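Local atomic coordinates of aerobactin synthase IucA (Klebsiella pneumoniae subsp. pneumoniae, PDB entry 5JM8), a protein that probably catalyses an ATP-dependent condensation step in the assembly of the siderophore aerobactin, as a member of the NIS synthetase family. Residues S366-A371 / S377-A382. Sequence-based numbering, arbitrary orientation.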
loop_
_atom_site.group_PDB
_atom_site.type_symbol
_atom_site.label_atom_id
_atom_site.label_comp_id
_atom_site.label_asym_id
_atom_site.label_seq_id
_atom_site.Cartn_x
_atom_site.Cartn_y
_atom_site.Cartn_z
ATOM N N SER A 366 -18.428 -14.918 11.950
ATOM C CA SER A 366 -18.693 -13.489 11.853
ATOM C C SER A 366 -19.601 -13.182 10.664
ATOM O O SER A 366 -20.339 -12.197 10.671
ATOM C CB SER A 366 -17.381 -12.710 11.731
ATOM O OG SER A 366 -16.549 -12.948 12.852
ATOM N N LEU A 367 -19.549 -14.040 9.649
ATOM C CA LEU A 367 -20.309 -13.820 8.426
ATOM C C LEU A 367 -21.764 -14.217 8.620
ATOM O O LEU A 367 -22.679 -13.489 8.239
ATOM C CB LEU A 367 -19.699 -14.611 7.265
ATOM C CG LEU A 367 -18.255 -14.274 6.901
ATOM C CD1 LEU A 367 -17.718 -15.280 5.901
ATOM C CD2 LEU A 367 -18.155 -12.863 6.344
ATOM N N THR A 368 -21.966 -15.383 9.219
ATOM C CA THR A 368 -23.303 -15.912 9.446
ATOM C C THR A 368 -24.073 -15.117 10.494
ATOM O O THR A 368 -25.302 -15.049 10.442
ATOM C CB THR A 368 -23.245 -17.361 9.913
ATOM O OG1 THR A 368 -22.560 -17.412 11.168
ATOM C CG2 THR A 368 -22.518 -18.225 8.897
ATOM N N GLN A 369 -23.341 -14.539 11.447
ATOM C CA GLN A 369 -23.928 -13.791 12.563
ATOM C C GLN A 369 -25.040 -12.852 12.118
ATOM O O GLN A 369 -24.872 -12.060 11.188
ATOM C CB GLN A 369 -22.844 -12.984 13.295
ATOM C CG GLN A 369 -23.381 -11.880 14.231
ATOM C CD GLN A 369 -22.283 -11.009 14.823
ATOM O OE1 GLN A 369 -22.241 -10.776 16.029
ATOM N NE2 GLN A 369 -21.396 -10.516 13.972
ATOM N N ALA A 370 -26.178 -12.946 12.797
ATOM C CA ALA A 370 -27.292 -12.052 12.536
ATOM C C ALA A 370 -26.881 -10.625 12.873
ATOM O O ALA A 370 -26.239 -10.379 13.893
ATOM C CB ALA A 370 -28.510 -12.467 13.337
ATOM N N ALA A 371 -27.242 -9.691 12.003
ATOM C CA ALA A 371 -26.890 -8.293 12.202
ATOM C C ALA A 371 -27.555 -7.739 13.461
ATOM O O ALA A 371 -28.764 -7.894 13.637
ATOM C CB ALA A 371 -27.293 -7.480 10.995
ATOM N N SER A 377 -26.577 -9.611 7.186
ATOM C CA SER A 377 -25.418 -10.252 7.786
ATOM C C SER A 377 -24.240 -10.058 6.834
ATOM O O SER A 377 -24.435 -9.804 5.645
ATOM C CB SER A 377 -25.678 -11.735 8.047
ATOM O OG SER A 377 -25.856 -12.444 6.835
ATOM N N LEU A 378 -23.021 -10.169 7.353
ATOM C CA LEU A 378 -21.830 -9.913 6.551
ATOM C C LEU A 378 -21.656 -10.953 5.447
ATOM O O LEU A 378 -20.963 -10.708 4.459
ATOM C CB LEU A 378 -20.594 -9.877 7.443
ATOM C CG LEU A 378 -20.545 -8.696 8.415
ATOM C CD1 LEU A 378 -19.422 -8.877 9.426
ATOM C CD2 LEU A 378 -20.384 -7.376 7.665
ATOM N N LEU A 379 -22.285 -12.111 5.620
ATOM C CA LEU A 379 -22.313 -13.129 4.577
ATOM C C LEU A 379 -23.181 -12.651 3.423
ATOM O O LEU A 379 -22.801 -12.758 2.260
ATOM C CB LEU A 379 -22.840 -14.457 5.122
ATOM C CG LEU A 379 -23.111 -15.565 4.099
ATOM C CD1 LEU A 379 -21.870 -15.883 3.276
ATOM C CD2 LEU A 379 -23.619 -16.815 4.801
ATOM N N VAL A 380 -24.349 -12.115 3.760
ATOM C CA VAL A 380 -25.300 -11.636 2.763
ATOM C C VAL A 380 -24.748 -10.413 2.040
ATOM O O VAL A 380 -25.046 -10.190 0.867
ATOM C CB VAL A 380 -26.660 -11.300 3.415
ATOM C CG1 VAL A 380 -27.579 -10.566 2.440
ATOM C CG2 VAL A 380 -27.323 -12.570 3.912
ATOM N N ALA A 381 -23.946 -9.625 2.748
ATOM C CA ALA A 381 -23.272 -8.477 2.151
ATOM C C ALA A 381 -22.262 -8.933 1.103
ATOM O O ALA A 381 -22.076 -8.273 0.083
ATOM C CB ALA A 381 -22.582 -7.651 3.224
ATOM N N ALA A 382 -21.614 -10.064 1.362
ATOM C CA ALA A 382 -20.650 -10.631 0.426
ATOM C C ALA A 382 -21.351 -11.198 -0.805
ATOM O O ALA A 382 -21.005 -10.863 -1.936
ATOM C CB ALA A 382 -19.824 -11.707 1.108
HETATM O O HOH W 1 -22.521 -11.241 10.170
#
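Leu-367 O, at the C-terminal end of helix 364-368, accepts from Leu-379 N in the first turn of helix 378-390; the contact is a helix-loop-helix junction in this NIS synthetase, where the end of one helix meets the start of the next. Leu-379 N lies 3.0 Å from Leu-367 O; the bond is bent to 143° at the hydrogen, and the donor is tilted from the carbonyl plane. It pairs a carbonyl at a helix end with one of the amides that a helix start leaves without an in-helix acceptor. A water joins the same ends: it lies 3.1 Å from Leu-378 N, whose hydrogen it accepts, and 2.7 Å from Gln-369 O.

Apolar packing closes the junction. Leu-367 CB rests on Leu-379 CB at 3.8 Å, while Leu-367 CD2 reaches Leu-378 CB at 4.0 Å, the side chains of Leu-367 and Leu-378 crossing at about a right angle. Leu-379 sends CG away from its own amide nitrogen (chi1 172°) and packs on Val-494 and Ala-497 of helix 475-500, which Thr-368 touches too; the Thr-368 side chain lies about 7 Å from bound ATP.

Ser-377 suits the N-cap because its short hydroxyl can fold back over the helix start: Ser-377 OG accepts a weak bond from Val-380 N at 3.4 Å, while Ser-377 CB lies against Gln-369 O at 3.3 Å.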